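Local coordinates for protein predicted ATPase involved in replication control, Cdc46/Mcm family (Methanopyrus kandleri AV19, PDB 3F8T) that belongs to the MCM family of replicative helicases and may bind ATP and single-stranded DNA, at residues R75-E78 / P79-E83; V139-S143 / E144-V148; P248-C251 / S252-H256; R401-L404 / Y405-E409; E432-E435 / E436-M440. The protein carries 2 engineered substitutions. All coordinates share one frame; numbering follows the deposited sequence.

Contact 1 of 5, residues R75-E78 / P79-E83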
loop_
_atom_site.group_PDB
_atom_site.type_symbol
_atom_site.label_atom_id
_atom_site.label_comp_id
_atom_site.label_asym_id
_atom_site.label_seq_id
_atom_site.Cartn_x
_atom_site.Cartn_y
_atom_site.Cartn_z
ATOM N N ARG A 75 -31.347 -8.470 0.587
ATOM C CA ARG A 75 -31.491 -9.856 0.126
ATOM C C ARG A 75 -32.911 -10.107 -0.419
ATOM O O ARG A 75 -33.113 -10.959 -1.283
ATOM C CB ARG A 75 -31.088 -10.843 1.239
ATOM C CG ARG A 75 -32.003 -10.851 2.489
ATOM C CD ARG A 75 -32.898 -12.079 2.448
ATOM N NE ARG A 75 -33.765 -12.238 3.617
ATOM C CZ ARG A 75 -34.665 -13.215 3.731
ATOM N NH1 ARG A 75 -34.792 -14.109 2.749
ATOM N NH2 ARG A 75 -35.432 -13.302 4.816
ATOM N N LEU A 76 -33.873 -9.337 0.087
ATOM C CA LEU A 76 -35.270 -9.357 -0.393
ATOM C C LEU A 76 -35.514 -8.461 -1.600
ATOM O O LEU A 76 -36.242 -8.834 -2.518
ATOM C CB LEU A 76 -36.229 -8.901 0.717
ATOM C CG LEU A 76 -36.282 -9.691 2.019
ATOM C CD1 LEU A 76 -37.300 -9.052 2.951
ATOM C CD2 LEU A 76 -36.638 -11.145 1.737
ATOM N N VAL A 77 -34.906 -7.273 -1.575
ATOM C CA VAL A 77 -35.131 -6.249 -2.609
ATOM C C VAL A 77 -34.460 -6.594 -3.929
ATOM O O VAL A 77 -35.078 -6.518 -4.989
ATOM C CB VAL A 77 -34.694 -4.863 -2.110
ATOM C CG1 VAL A 77 -34.803 -3.790 -3.230
ATOM C CG2 VAL A 77 -35.517 -4.487 -0.888
ATOM N N GLU A 78 -33.197 -6.994 -3.865
ATOM C CA GLU A 78 -32.450 -7.288 -5.082
ATOM C C GLU A 78 -33.142 -8.299 -6.037
ATOM O O GLU A 78 -33.239 -8.024 -7.221
ATOM C CB GLU A 78 -31.006 -7.689 -4.733
ATOM C CG GLU A 78 -30.030 -7.618 -5.898
ATOM C CD GLU A 78 -29.932 -8.929 -6.644
ATOM O OE1 GLU A 78 -30.589 -9.901 -6.216
ATOM O OE2 GLU A 78 -29.202 -8.991 -7.660
ATOM N N PRO A 79 -33.580 -9.489 -5.544
ATOM C CA PRO A 79 -34.297 -10.376 -6.487
ATOM C C PRO A 79 -35.638 -9.828 -6.985
ATOM O O PRO A 79 -36.061 -10.161 -8.109
ATOM C CB PRO A 79 -34.504 -11.669 -5.682
ATOM C CG PRO A 79 -34.398 -11.270 -4.282
ATOM C CD PRO A 79 -33.410 -10.132 -4.233
ATOM N N ALA A 80 -36.304 -9.004 -6.173
ATOM C CA ALA A 80 -37.555 -8.349 -6.611
ATOM C C ALA A 80 -37.280 -7.441 -7.802
ATOM O O ALA A 80 -38.002 -7.461 -8.801
ATOM C CB ALA A 80 -38.169 -7.547 -5.478
ATOM N N LEU A 81 -36.225 -6.640 -7.680
ATOM C CA LEU A 81 -35.793 -5.758 -8.759
ATOM C C LEU A 81 -35.372 -6.552 -9.988
ATOM O O LEU A 81 -35.775 -6.227 -11.092
ATOM C CB LEU A 81 -34.684 -4.812 -8.271
ATOM C CG LEU A 81 -35.092 -3.879 -7.123
ATOM C CD1 LEU A 81 -33.970 -2.911 -6.755
ATOM C CD2 LEU A 81 -36.384 -3.109 -7.466
ATOM N N ARG A 82 -34.588 -7.615 -9.802
ATOM C CA ARG A 82 -34.244 -8.486 -10.931
ATOM C C ARG A 82 -35.499 -8.998 -11.657
ATOM O O ARG A 82 -35.550 -9.023 -12.896
ATOM C CB ARG A 82 -33.361 -9.656 -10.483
ATOM C CG ARG A 82 -31.877 -9.288 -10.344
ATOM C CD ARG A 82 -30.967 -10.518 -10.306
ATOM N NE ARG A 82 -30.776 -10.995 -8.939
ATOM C CZ ARG A 82 -31.424 -12.024 -8.394
ATOM N NH1 ARG A 82 -31.180 -12.371 -7.131
ATOM N NH2 ARG A 82 -32.306 -12.719 -9.108
ATOM N N GLU A 83 -36.510 -9.386 -10.879
ATOM C CA GLU A 83 -37.784 -9.858 -11.434
ATOM C C GLU A 83 -38.497 -8.771 -12.253
ATOM O O GLU A 83 -38.956 -9.029 -13.365
ATOM C CB GLU A 83 -38.681 -10.433 -10.319
ATOM C CG GLU A 83 -40.059 -10.922 -10.764
ATOM C CD GLU A 83 -40.013 -11.940 -11.903
ATOM O OE1 GLU A 83 -39.023 -12.701 -12.021
ATOM O OE2 GLU A 83 -40.984 -11.975 -12.681
#

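Contact 2 of 5, residues V139-S143 / E144-V148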
loop_
_atom_site.group_PDB
_atom_site.type_symbol
_atom_site.label_atom_id
_atom_site.label_comp_id
_atom_site.label_asym_id
_atom_site.label_seq_id
_atom_site.Cartn_x
_atom_site.Cartn_y
_atom_site.Cartn_z
ATOM N N VAL A 139 -10.609 -11.064 1.711
ATOM C CA VAL A 139 -10.179 -9.671 1.872
ATOM C C VAL A 139 -9.915 -9.296 3.341
ATOM O O VAL A 139 -10.796 -9.435 4.202
ATOM C CB VAL A 139 -11.234 -8.680 1.259
ATOM C CG1 VAL A 139 -10.804 -7.256 1.437
ATOM C CG2 VAL A 139 -11.474 -8.977 -0.228
ATOM N N ASP A 140 -8.717 -8.783 3.609
ATOM C CA ASP A 140 -8.358 -8.261 4.936
ATOM C C ASP A 140 -8.900 -6.839 5.056
ATOM O O ASP A 140 -8.376 -5.909 4.432
ATOM C CB ASP A 140 -6.830 -8.296 5.121
ATOM C CG ASP A 140 -6.359 -7.668 6.448
ATOM O OD1 ASP A 140 -7.177 -7.363 7.349
ATOM O OD2 ASP A 140 -5.134 -7.463 6.564
ATOM N N THR A 141 -9.958 -6.674 5.847
ATOM C CA THR A 141 -10.572 -5.350 6.027
ATOM C C THR A 141 -9.994 -4.583 7.230
ATOM O O THR A 141 -10.490 -3.521 7.603
ATOM C CB THR A 141 -12.109 -5.434 6.160
ATOM O OG1 THR A 141 -12.441 -6.235 7.291
ATOM C CG2 THR A 141 -12.736 -6.053 4.925
ATOM N N GLY A 142 -8.935 -5.114 7.823
ATOM C CA GLY A 142 -8.294 -4.444 8.957
ATOM C C GLY A 142 -8.421 -5.266 10.222
ATOM O O GLY A 142 -7.409 -5.622 10.826
ATOM N N SER A 143 -9.650 -5.577 10.630
ATOM C CA SER A 143 -9.856 -6.378 11.845
ATOM C C SER A 143 -10.237 -7.827 11.580
ATOM O O SER A 143 -10.146 -8.661 12.483
ATOM C CB SER A 143 -10.894 -5.735 12.774
ATOM O OG SER A 143 -10.699 -4.336 12.857
ATOM N N GLU A 144 -10.654 -8.138 10.351
ATOM C CA GLU A 144 -11.079 -9.489 10.019
ATOM C C GLU A 144 -10.765 -9.836 8.571
ATOM O O GLU A 144 -10.495 -8.954 7.758
ATOM C CB GLU A 144 -12.581 -9.663 10.284
ATOM C CG GLU A 144 -13.493 -8.898 9.322
ATOM C CD GLU A 144 -14.969 -9.135 9.578
ATOM O OE1 GLU A 144 -15.311 -9.877 10.531
ATOM O OE2 GLU A 144 -15.795 -8.565 8.834
ATOM N N LEU A 145 -10.829 -11.123 8.256
ATOM C CA LEU A 145 -10.701 -11.583 6.882
ATOM C C LEU A 145 -12.091 -11.960 6.374
ATOM O O LEU A 145 -12.823 -12.699 7.044
ATOM C CB LEU A 145 -9.748 -12.768 6.804
ATOM C CG LEU A 145 -8.343 -12.540 7.362
ATOM C CD1 LEU A 145 -7.543 -13.847 7.307
ATOM C CD2 LEU A 145 -7.623 -11.411 6.623
ATOM N N VAL A 146 -12.457 -11.440 5.206
ATOM C CA VAL A 146 -13.822 -11.563 4.687
ATOM C C VAL A 146 -13.832 -12.419 3.428
ATOM O O VAL A 146 -13.083 -12.151 2.496
ATOM C CB VAL A 146 -14.417 -10.162 4.380
ATOM C CG1 VAL A 146 -15.793 -10.277 3.707
ATOM C CG2 VAL A 146 -14.503 -9.338 5.661
ATOM N N ALA A 147 -14.668 -13.459 3.406
ATOM C CA ALA A 147 -14.794 -14.282 2.203
ATOM C C ALA A 147 -15.729 -13.587 1.229
ATOM O O ALA A 147 -16.757 -13.040 1.648
ATOM C CB ALA A 147 -15.331 -15.695 2.558
ATOM N N VAL A 148 -15.383 -13.630 -0.061
ATOM C CA VAL A 148 -16.134 -12.948 -1.128
ATOM C C VAL A 148 -16.371 -13.871 -2.318
ATOM O O VAL A 148 -15.418 -14.458 -2.853
ATOM C CB VAL A 148 -15.392 -11.655 -1.636
ATOM C CG1 VAL A 148 -16.263 -10.889 -2.617
ATOM C CG2 VAL A 148 -14.980 -10.731 -0.468
HETATM O O HOH W 1 -14.982 -6.596 7.260
#

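Contact 3 of 5, residues P248-C251 / S252-H256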
loop_
_atom_site.group_PDB
_atom_site.type_symbol
_atom_site.label_atom_id
_atom_site.label_comp_id
_atom_site.label_asym_id
_atom_site.label_seq_id
_atom_site.Cartn_x
_atom_site.Cartn_y
_atom_site.Cartn_z
ATOM N N PRO A 248 20.168 -7.078 17.664
ATOM C CA PRO A 248 18.805 -7.556 17.363
ATOM C C PRO A 248 17.664 -6.798 18.025
ATOM O O PRO A 248 16.724 -6.381 17.352
ATOM C CB PRO A 248 18.819 -9.006 17.874
ATOM C CG PRO A 248 20.221 -9.423 17.770
ATOM C CD PRO A 248 21.035 -8.190 18.106
ATOM N N VAL A 249 17.746 -6.641 19.343
ATOM C CA VAL A 249 16.687 -6.043 20.143
ATOM C C VAL A 249 16.331 -4.628 19.665
ATOM O O VAL A 249 15.158 -4.301 19.445
ATOM C CB VAL A 249 17.116 -5.987 21.641
ATOM C CG1 VAL A 249 18.425 -5.165 21.801
ATOM C CG2 VAL A 249 15.977 -5.427 22.508
ATOM N N VAL A 250 17.343 -3.793 19.500
ATOM C CA VAL A 250 17.092 -2.406 19.151
ATOM C C VAL A 250 16.593 -2.283 17.691
ATOM O O VAL A 250 15.698 -1.491 17.406
ATOM C CB VAL A 250 18.282 -1.501 19.493
ATOM C CG1 VAL A 250 19.438 -1.703 18.530
ATOM C CG2 VAL A 250 17.827 -0.025 19.542
ATOM N N CYS A 251 17.152 -3.093 16.795
ATOM C CA CYS A 251 16.718 -3.084 15.383
ATOM C C CYS A 251 15.272 -3.568 15.251
ATOM O O CYS A 251 14.484 -2.984 14.493
ATOM C CB CYS A 251 17.661 -3.920 14.515
ATOM S SG CYS A 251 19.314 -3.255 14.305
ATOM N N SER A 252 14.900 -4.603 16.013
ATOM C CA SER A 252 13.523 -5.099 15.974
ATOM C C SER A 252 12.533 -4.061 16.489
ATOM O O SER A 252 11.459 -3.899 15.928
ATOM C CB SER A 252 13.351 -6.405 16.757
ATOM O OG SER A 252 14.093 -7.448 16.154
ATOM N N GLU A 253 12.891 -3.382 17.575
ATOM C CA GLU A 253 12.031 -2.337 18.126
ATOM C C GLU A 253 11.801 -1.248 17.074
ATOM O O GLU A 253 10.688 -0.778 16.927
ATOM C CB GLU A 253 12.656 -1.736 19.389
ATOM C CG GLU A 253 11.756 -0.734 20.120
ATOM C CD GLU A 253 11.730 0.643 19.483
ATOM O OE1 GLU A 253 12.701 1.008 18.780
ATOM O OE2 GLU A 253 10.730 1.372 19.684
ATOM N N ILE A 254 12.853 -0.854 16.366
ATOM C CA ILE A 254 12.740 0.173 15.318
ATOM C C ILE A 254 11.767 -0.285 14.190
ATOM O O ILE A 254 10.798 0.412 13.875
ATOM C CB ILE A 254 14.117 0.608 14.794
ATOM C CG1 ILE A 254 14.863 1.371 15.905
ATOM C CG2 ILE A 254 13.975 1.547 13.571
ATOM C CD1 ILE A 254 16.355 1.528 15.682
ATOM N N LEU A 255 12.008 -1.471 13.633
ATOM C CA LEU A 255 11.142 -1.999 12.559
ATOM C C LEU A 255 9.680 -2.066 12.993
ATOM O O LEU A 255 8.786 -1.632 12.260
ATOM C CB LEU A 255 11.636 -3.391 12.110
ATOM C CG LEU A 255 12.677 -3.474 10.992
ATOM C CD1 LEU A 255 13.932 -2.679 11.302
ATOM C CD2 LEU A 255 13.041 -4.943 10.688
ATOM N N HIS A 256 9.435 -2.605 14.189
ATOM C CA HIS A 256 8.071 -2.704 14.720
ATOM C C HIS A 256 7.456 -1.324 14.941
ATOM O O HIS A 256 6.278 -1.107 14.647
ATOM C CB HIS A 256 8.052 -3.482 16.037
ATOM C CG HIS A 256 8.111 -4.970 15.868
ATOM N ND1 HIS A 256 7.146 -5.680 15.186
ATOM C CD2 HIS A 256 8.993 -5.886 16.330
ATOM C CE1 HIS A 256 7.448 -6.966 15.208
ATOM N NE2 HIS A 256 8.560 -7.118 15.904
#

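Contact 4 of 5, residues R401-L404 / Y405-E409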
loop_
_atom_site.group_PDB
_atom_site.type_symbol
_atom_site.label_atom_id
_atom_site.label_comp_id
_atom_site.label_asym_id
_atom_site.label_seq_id
_atom_site.Cartn_x
_atom_site.Cartn_y
_atom_site.Cartn_z
ATOM N N ARG A 401 -1.060 10.634 9.275
ATOM C CA ARG A 401 -1.997 11.266 8.331
ATOM C C ARG A 401 -1.310 12.267 7.391
ATOM O O ARG A 401 -1.651 12.329 6.207
ATOM C CB ARG A 401 -3.169 11.914 9.073
ATOM C CG ARG A 401 -4.172 10.899 9.578
ATOM C CD ARG A 401 -5.192 11.571 10.479
ATOM N NE ARG A 401 -6.075 12.440 9.716
ATOM C CZ ARG A 401 -7.147 12.027 9.046
ATOM N NH1 ARG A 401 -7.493 10.740 9.037
ATOM N NH2 ARG A 401 -7.879 12.916 8.392
ATOM N N TYR A 402 -0.345 13.027 7.905
ATOM C CA TYR A 402 0.465 13.925 7.076
ATOM C C TYR A 402 1.214 13.136 6.006
ATOM O O TYR A 402 1.258 13.554 4.860
ATOM C CB TYR A 402 1.488 14.650 7.946
ATOM C CG TYR A 402 2.405 15.638 7.253
ATOM C CD1 TYR A 402 2.008 16.951 7.059
ATOM C CD2 TYR A 402 3.699 15.280 6.869
ATOM C CE1 TYR A 402 2.839 17.874 6.459
ATOM C CE2 TYR A 402 4.555 16.195 6.273
ATOM C CZ TYR A 402 4.121 17.497 6.069
ATOM O OH TYR A 402 4.956 18.430 5.508
ATOM N N LEU A 403 1.806 12.007 6.397
ATOM C CA LEU A 403 2.539 11.164 5.443
ATOM C C LEU A 403 1.616 10.679 4.338
ATOM O O LEU A 403 1.920 10.809 3.152
ATOM C CB LEU A 403 3.162 9.965 6.152
ATOM C CG LEU A 403 3.833 8.873 5.304
ATOM C CD1 LEU A 403 4.997 9.420 4.461
ATOM C CD2 LEU A 403 4.321 7.767 6.236
ATOM N N LEU A 404 0.477 10.130 4.738
ATOM C CA LEU A 404 -0.519 9.631 3.790
ATOM C C LEU A 404 -0.919 10.712 2.797
ATOM O O LEU A 404 -1.063 10.460 1.572
ATOM C CB LEU A 404 -1.759 9.149 4.554
ATOM C CG LEU A 404 -1.678 7.776 5.226
ATOM C CD1 LEU A 404 -2.922 7.543 6.066
ATOM C CD2 LEU A 404 -1.538 6.664 4.190
ATOM N N TYR A 405 -1.153 11.898 3.344
ATOM C CA TYR A 405 -1.507 13.063 2.556
ATOM C C TYR A 405 -0.385 13.410 1.561
ATOM O O TYR A 405 -0.616 13.537 0.336
ATOM C CB TYR A 405 -1.807 14.232 3.495
ATOM C CG TYR A 405 -2.271 15.478 2.788
ATOM C CD1 TYR A 405 -3.565 15.575 2.277
ATOM C CD2 TYR A 405 -1.419 16.564 2.635
ATOM C CE1 TYR A 405 -3.984 16.734 1.618
ATOM C CE2 TYR A 405 -1.826 17.714 1.986
ATOM C CZ TYR A 405 -3.102 17.791 1.491
ATOM O OH TYR A 405 -3.493 18.930 0.847
ATOM N N ALA A 406 0.832 13.533 2.081
ATOM C CA ALA A 406 1.993 13.926 1.275
ATOM C C ALA A 406 2.233 12.975 0.091
ATOM O O ALA A 406 2.512 13.427 -1.025
ATOM C CB ALA A 406 3.257 14.001 2.172
ATOM N N ILE A 407 2.119 11.669 0.347
ATOM C CA ILE A 407 2.340 10.628 -0.683
ATOM C C ILE A 407 1.326 10.748 -1.810
ATOM O O ILE A 407 1.683 10.649 -2.993
ATOM C CB ILE A 407 2.251 9.175 -0.098
ATOM C CG1 ILE A 407 3.410 8.881 0.854
ATOM C CG2 ILE A 407 2.225 8.084 -1.255
ATOM C CD1 ILE A 407 3.199 7.555 1.647
ATOM N N ARG A 408 0.060 10.926 -1.443
ATOM C CA ARG A 408 -1.022 10.964 -2.427
ATOM C C ARG A 408 -0.973 12.279 -3.212
ATOM O O ARG A 408 -1.233 12.306 -4.418
ATOM C CB ARG A 408 -2.394 10.824 -1.744
ATOM C CG ARG A 408 -3.580 10.753 -2.756
ATOM C CD ARG A 408 -4.925 10.600 -2.036
ATOM N NE ARG A 408 -5.109 11.690 -1.078
ATOM C CZ ARG A 408 -5.754 12.827 -1.328
ATOM N NH1 ARG A 408 -6.335 13.031 -2.513
ATOM N NH2 ARG A 408 -5.829 13.757 -0.383
ATOM N N GLU A 409 -0.632 13.362 -2.521
ATOM C CA GLU A 409 -0.683 14.686 -3.125
ATOM C C GLU A 409 0.577 15.051 -3.888
ATOM O O GLU A 409 0.531 15.899 -4.774
ATOM C CB GLU A 409 -0.976 15.775 -2.089
ATOM C CG GLU A 409 -2.396 15.744 -1.519
ATOM C CD GLU A 409 -3.471 15.743 -2.605
ATOM O OE1 GLU A 409 -3.405 16.563 -3.539
ATOM O OE2 GLU A 409 -4.377 14.905 -2.523
#

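Contact 5 of 5, residues E432-E435 / E436-M440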
loop_
_atom_site.group_PDB
_atom_site.type_symbol
_atom_site.label_atom_id
_atom_site.label_comp_id
_atom_site.label_asym_id
_atom_site.label_seq_id
_atom_site.Cartn_x
_atom_site.Cartn_y
_atom_site.Cartn_z
ATOM N N GLU A 432 35.556 11.986 -8.159
ATOM C CA GLU A 432 36.936 12.485 -8.180
ATOM C C GLU A 432 37.636 12.187 -6.852
ATOM O O GLU A 432 38.800 11.767 -6.828
ATOM C CB GLU A 432 36.947 13.998 -8.461
ATOM C CG GLU A 432 38.341 14.646 -8.485
ATOM C CD GLU A 432 38.839 15.031 -7.101
ATOM O OE1 GLU A 432 38.088 15.712 -6.357
ATOM O OE2 GLU A 432 39.980 14.648 -6.751
ATOM N N GLU A 433 36.929 12.419 -5.750
ATOM C CA GLU A 433 37.485 12.141 -4.432
ATOM C C GLU A 433 37.789 10.656 -4.219
ATOM O O GLU A 433 38.821 10.319 -3.646
ATOM C CB GLU A 433 36.573 12.655 -3.325
ATOM C CG GLU A 433 37.230 12.577 -1.959
ATOM C CD GLU A 433 36.294 12.924 -0.828
ATOM O OE1 GLU A 433 35.147 13.352 -1.104
ATOM O OE2 GLU A 433 36.713 12.767 0.340
ATOM N N VAL A 434 36.892 9.775 -4.670
ATOM C CA VAL A 434 37.108 8.333 -4.569
ATOM C C VAL A 434 38.359 7.929 -5.367
ATOM O O VAL A 434 39.214 7.187 -4.866
ATOM C CB VAL A 434 35.862 7.524 -5.051
ATOM C CG1 VAL A 434 36.194 6.039 -5.222
ATOM C CG2 VAL A 434 34.704 7.689 -4.070
ATOM N N GLU A 435 38.460 8.426 -6.598
ATOM C CA GLU A 435 39.633 8.161 -7.435
ATOM C C GLU A 435 40.907 8.605 -6.752
ATOM O O GLU A 435 41.876 7.846 -6.667
ATOM C CB GLU A 435 39.489 8.794 -8.818
ATOM C CG GLU A 435 38.652 7.935 -9.747
ATOM C CD GLU A 435 38.862 6.439 -9.483
ATOM O OE1 GLU A 435 39.909 5.894 -9.911
ATOM O OE2 GLU A 435 37.982 5.816 -8.836
ATOM N N GLU A 436 40.874 9.816 -6.215
ATOM C CA GLU A 436 42.013 10.352 -5.501
ATOM C C GLU A 436 42.382 9.498 -4.288
ATOM O O GLU A 436 43.547 9.112 -4.135
ATOM C CB GLU A 436 41.775 11.808 -5.110
ATOM C CG GLU A 436 42.872 12.715 -5.631
ATOM C CD GLU A 436 43.025 13.988 -4.831
ATOM O OE1 GLU A 436 42.019 14.718 -4.671
ATOM O OE2 GLU A 436 44.159 14.259 -4.370
ATOM N N ARG A 437 41.399 9.189 -3.443
ATOM C CA ARG A 437 41.617 8.314 -2.285
ATOM C C ARG A 437 42.154 6.927 -2.644
ATOM O O ARG A 437 43.022 6.391 -1.952
ATOM C CB ARG A 437 40.344 8.173 -1.455
ATOM C CG ARG A 437 39.915 9.451 -0.734
ATOM C CD ARG A 437 38.627 9.232 0.057
ATOM N NE ARG A 437 38.725 8.093 0.965
ATOM C CZ ARG A 437 39.073 8.160 2.247
ATOM N NH1 ARG A 437 39.367 9.328 2.819
ATOM N NH2 ARG A 437 39.128 7.047 2.960
ATOM N N LEU A 438 41.639 6.339 -3.719
ATOM C CA LEU A 438 42.164 5.053 -4.165
ATOM C C LEU A 438 43.616 5.231 -4.625
ATOM O O LEU A 438 44.471 4.404 -4.324
ATOM C CB LEU A 438 41.287 4.445 -5.269
ATOM C CG LEU A 438 39.892 3.969 -4.824
ATOM C CD1 LEU A 438 39.027 3.581 -6.013
ATOM C CD2 LEU A 438 39.934 2.829 -3.800
ATOM N N GLY A 439 43.891 6.329 -5.324
ATOM C CA GLY A 439 45.263 6.665 -5.724
ATOM C C GLY A 439 46.234 6.776 -4.558
ATOM O O GLY A 439 47.415 6.460 -4.706
ATOM N N MET A 440 45.724 7.194 -3.397
ATOM C CA MET A 440 46.509 7.328 -2.165
ATOM C C MET A 440 46.648 6.002 -1.401
ATOM O O MET A 440 47.405 5.907 -0.429
ATOM C CB MET A 440 45.886 8.392 -1.236
ATOM C CG MET A 440 45.696 9.784 -1.858
ATOM S SD MET A 440 44.484 10.832 -0.990
ATOM C CE MET A 440 43.840 11.807 -2.324
HETATM O O HOH W 2 39.293 12.085 1.462
#

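Contact 1 of 5, residues R75-E78 / P79-E83
Arg75 meets the next turn through its carbonyl: Arg75 O lies 3.1 Å from Pro79 CD, where another residue type would offer an N-H. A proline has none, and helix 74-88 kinks here. Leu76 O faces the same ring at Pro79 CG, while the Leu76 side chain packs on Leu28. Val77 directs CG1 anti to the backbone N (chi1 175°) and runs alongside Leu81, its CG1 3.7 Å from Leu81 CD1. Val77 O also accepts from Leu81 N at 2.9 Å. Valine and leucine suit this face because both pack on Ile36 of helix 30-37, the inner side of helix 74-88 in the MCM N-terminal domain. Glu78, on a flank touched by Phe98 of strand 96-99, forms an i to i+4 salt bridge with Arg82. A bend at chi2 (-91°) carries its carboxylate forward, toward the next turn. Arg82 NE donates to Glu78 OE2 at 2.9 Å on its syn side, though tilted out of the carboxylate plane; the oxygen lies close to the guanidinium plane. Glu78 OE1 is gripped less straight, by weak bonds from the same NE and, at 2.7 Å, from Arg82 NH1. The carboxylate and guanidinium planes are 56° apart, and Pro79 CA sits over one guanidinium face.

Contact 2 of 5, residues V139-S143 / E144-V148
Val139 and Val146 form an antiparallel hydrogen-bonded pair, with Val139 N to Val146 O and Val146 N to Val139 O both 2.8 Å. Next comes the non-hydrogen-bonded pair Asp140 and Leu145, and the Thr141 N bond to Glu144 O (3.0 Å) closes the turn of this beta hairpin. Glu144 N is buried without a partner. Asp140 makes an Asx turn: its OD1 accepts from Gly142 N at 2.9 Å, the donor lying well above the carboxylate plane. Glycine suits position 142, since a CB at its backbone angles (phi 115°) would jam against the carbonyl of Thr141. An alanine replacing Asp140 removes the acceptor and would probably set the turn at Gly142 free to shift. Leu145 CD2 leans on Asp140 CB at 3.5 Å. On the other face, chi1 of 60° turns Thr141 OG1 to the Glu144 side and brings Thr141 CG2 to 3.8 Å from Val146 CG2. The Thr141 hydroxyl donates to a water that donates to Glu144 OE2, which also takes the N-H of Ile111. Within the OB fold, Val139, Thr141 and Val146 press on Ile121 of strand 118-130, Val139 and Val148 on Ile163 of strand 160-168, and strand 171-174 runs parallel alongside strand 145-149.

Contact 3 of 5, residues P248-C251 / S252-H256
Ser252 N donates to Pro248 O at 2.9 Å in the opening turn of helix 248-261. The serine hydroxyl stays close to the same carbonyl, Ser252 OG being 3.1 Å from Pro248 O, because chi1 of -65° sets OG beside the backbone N. OG is hydrogen-bonded to Asp307 OD2 at the end of strand 303-307, so a short polar side chain fits this place. The next bonds follow in order, from Glu253 N to Val249 O, from Ile254 N to Val250 O and, at 3.0 Å, from Leu255 N to Cys251 O. Proline suits the first position, since a residue starting a helix has no earlier turn to receive its N-H. The apolar side chains lie mostly over backbone: Ile254 CG1 is 3.3 Å from Val250 O, and Leu255 CD1 is as near Cys251 O. Between side chains the touch is light, with Val250 CG2 4.4 Å from Ile254 CD1. Cys251 and Leu255 face inward on Ala345 of strand 341-346, Ile254 on Leu244, whereas Glu253 reaches solvent. A helix that follows strand 242-245 and packs on a parallel sheet of order 2-3-4-1-5 belongs to the P-loop NTPase core. Judged by sequence, Cys251, Ser252 and Glu253 probably occupy the places of glycine, lysine and serine or threonine in the usual Walker A motif, which is therefore degenerate here.

Contact 4 of 5, residues R401-L404 / Y405-E409
Ile407 lies against Leu403, one turn earlier in helix 396-409. Its CB stands 3.7 Å from Leu403 O, the carbonyl that receives Ile407 N at 2.9 Å. With chi1 of -68°, CG1 falls beside the backbone N and comes 3.3 Å from that oxygen, leaving CG2 anti to the N. At the tip, Ile407 CD1 meets Leu403 CD1 at 3.8 Å, the two side chains crossing at a slant. This reach depends on Leu403 CG being anti to its own N (chi1 173°), which tips the leucine toward the following turn. A serine here removes both branches beyond CB but for one oxygen, and would probably leave Leu403 CD1 without this apolar partner and open a gap beside it. On a different flank, Ala406 keeps its methyl 3.4 Å from Tyr402 O, and Tyr405 CB rests 3.3 Å from Arg401 O. The branched isoleucine also touches Ile183, and the small alanine suits a side packed against Phe230. The Tyr405 ring meets Phe196 with the planes inclined, Arg401 NE forms a salt bridge with Glu192, and the Tyr402 hydroxyl is hydrogen-bonded to Met465 O. The arrangement is that of a largely buried helix of the AAA-lid domain, clasped by helix 190-201 and neighbouring loops.

Contact 5 of 5, residues E432-E435 / E436-M440
Glu433 and Arg437 are brought to one side of the helix by their torsions: the glutamate runs extended from a CG anti to its backbone N, while the arginine leaves beside its N and bends at chi3 (53°). They belong to the last turns of helix 417-439, a long helix of the AAA-lid domain whose end is largely open to solvent. Their charged ends do not touch, Glu433 OE2 and Arg437 NH1 being 5.0 Å apart, and a water spans them. It donates to Glu433 OE2 at 2.9 Å and accepts from Arg437 NH1 at 3.1 Å, lying at the edge of the guanidinium in its plane. Long, flexible, charged residues suit such a surface. Arg437 also uses its length to touch Leu442 and Thr444.

On the neighbouring side of the helix, Glu432 is bent at chi2 (-84°) and Glu436 has a chi1 of -124°, away from a staggered position. Their chains run side by side and bring Glu432 OE2 to 2.9 Å from Glu436 OE1. The two carboxylates probably repel each other, and the closeness may favour a proton on one of them. Val434 and Leu438 form an apolar strip: Val434 rests on Thr444 and Val447, and its CG1 meets Leu438 CD1 at 3.8 Å, the two side chains pointing the same way. Backbone bonds join each residue to the one four on, among them Leu438 N to Val434 O. Glycine at 439 avoids a CB that would be somewhat crowded by Glu436 O. Gly439 N donates to Glu435 O at 2.9 Å.

How the contacts relate
The five contacts are all local, following one another along the chain from the N-terminal domain to the AAA lid. Contacts 1 and 5 mark far-apart places, their centres 78 Å from each other on opposite sides of the chain's centre. Contact 2, in the OB fold, comes within about 14 Å of contact 1 and about 13 Å of contact 4 by nearest atoms. Contact 3 belongs to the P-loop core, where a nucleotide would be expected in relatives; contact 4 passes about 12 Å from it at nearest atoms. Although contacts 4 and 5 share the lid domain, their centres are 42 Å apart, one buried and one on the surface. No two contacts touch.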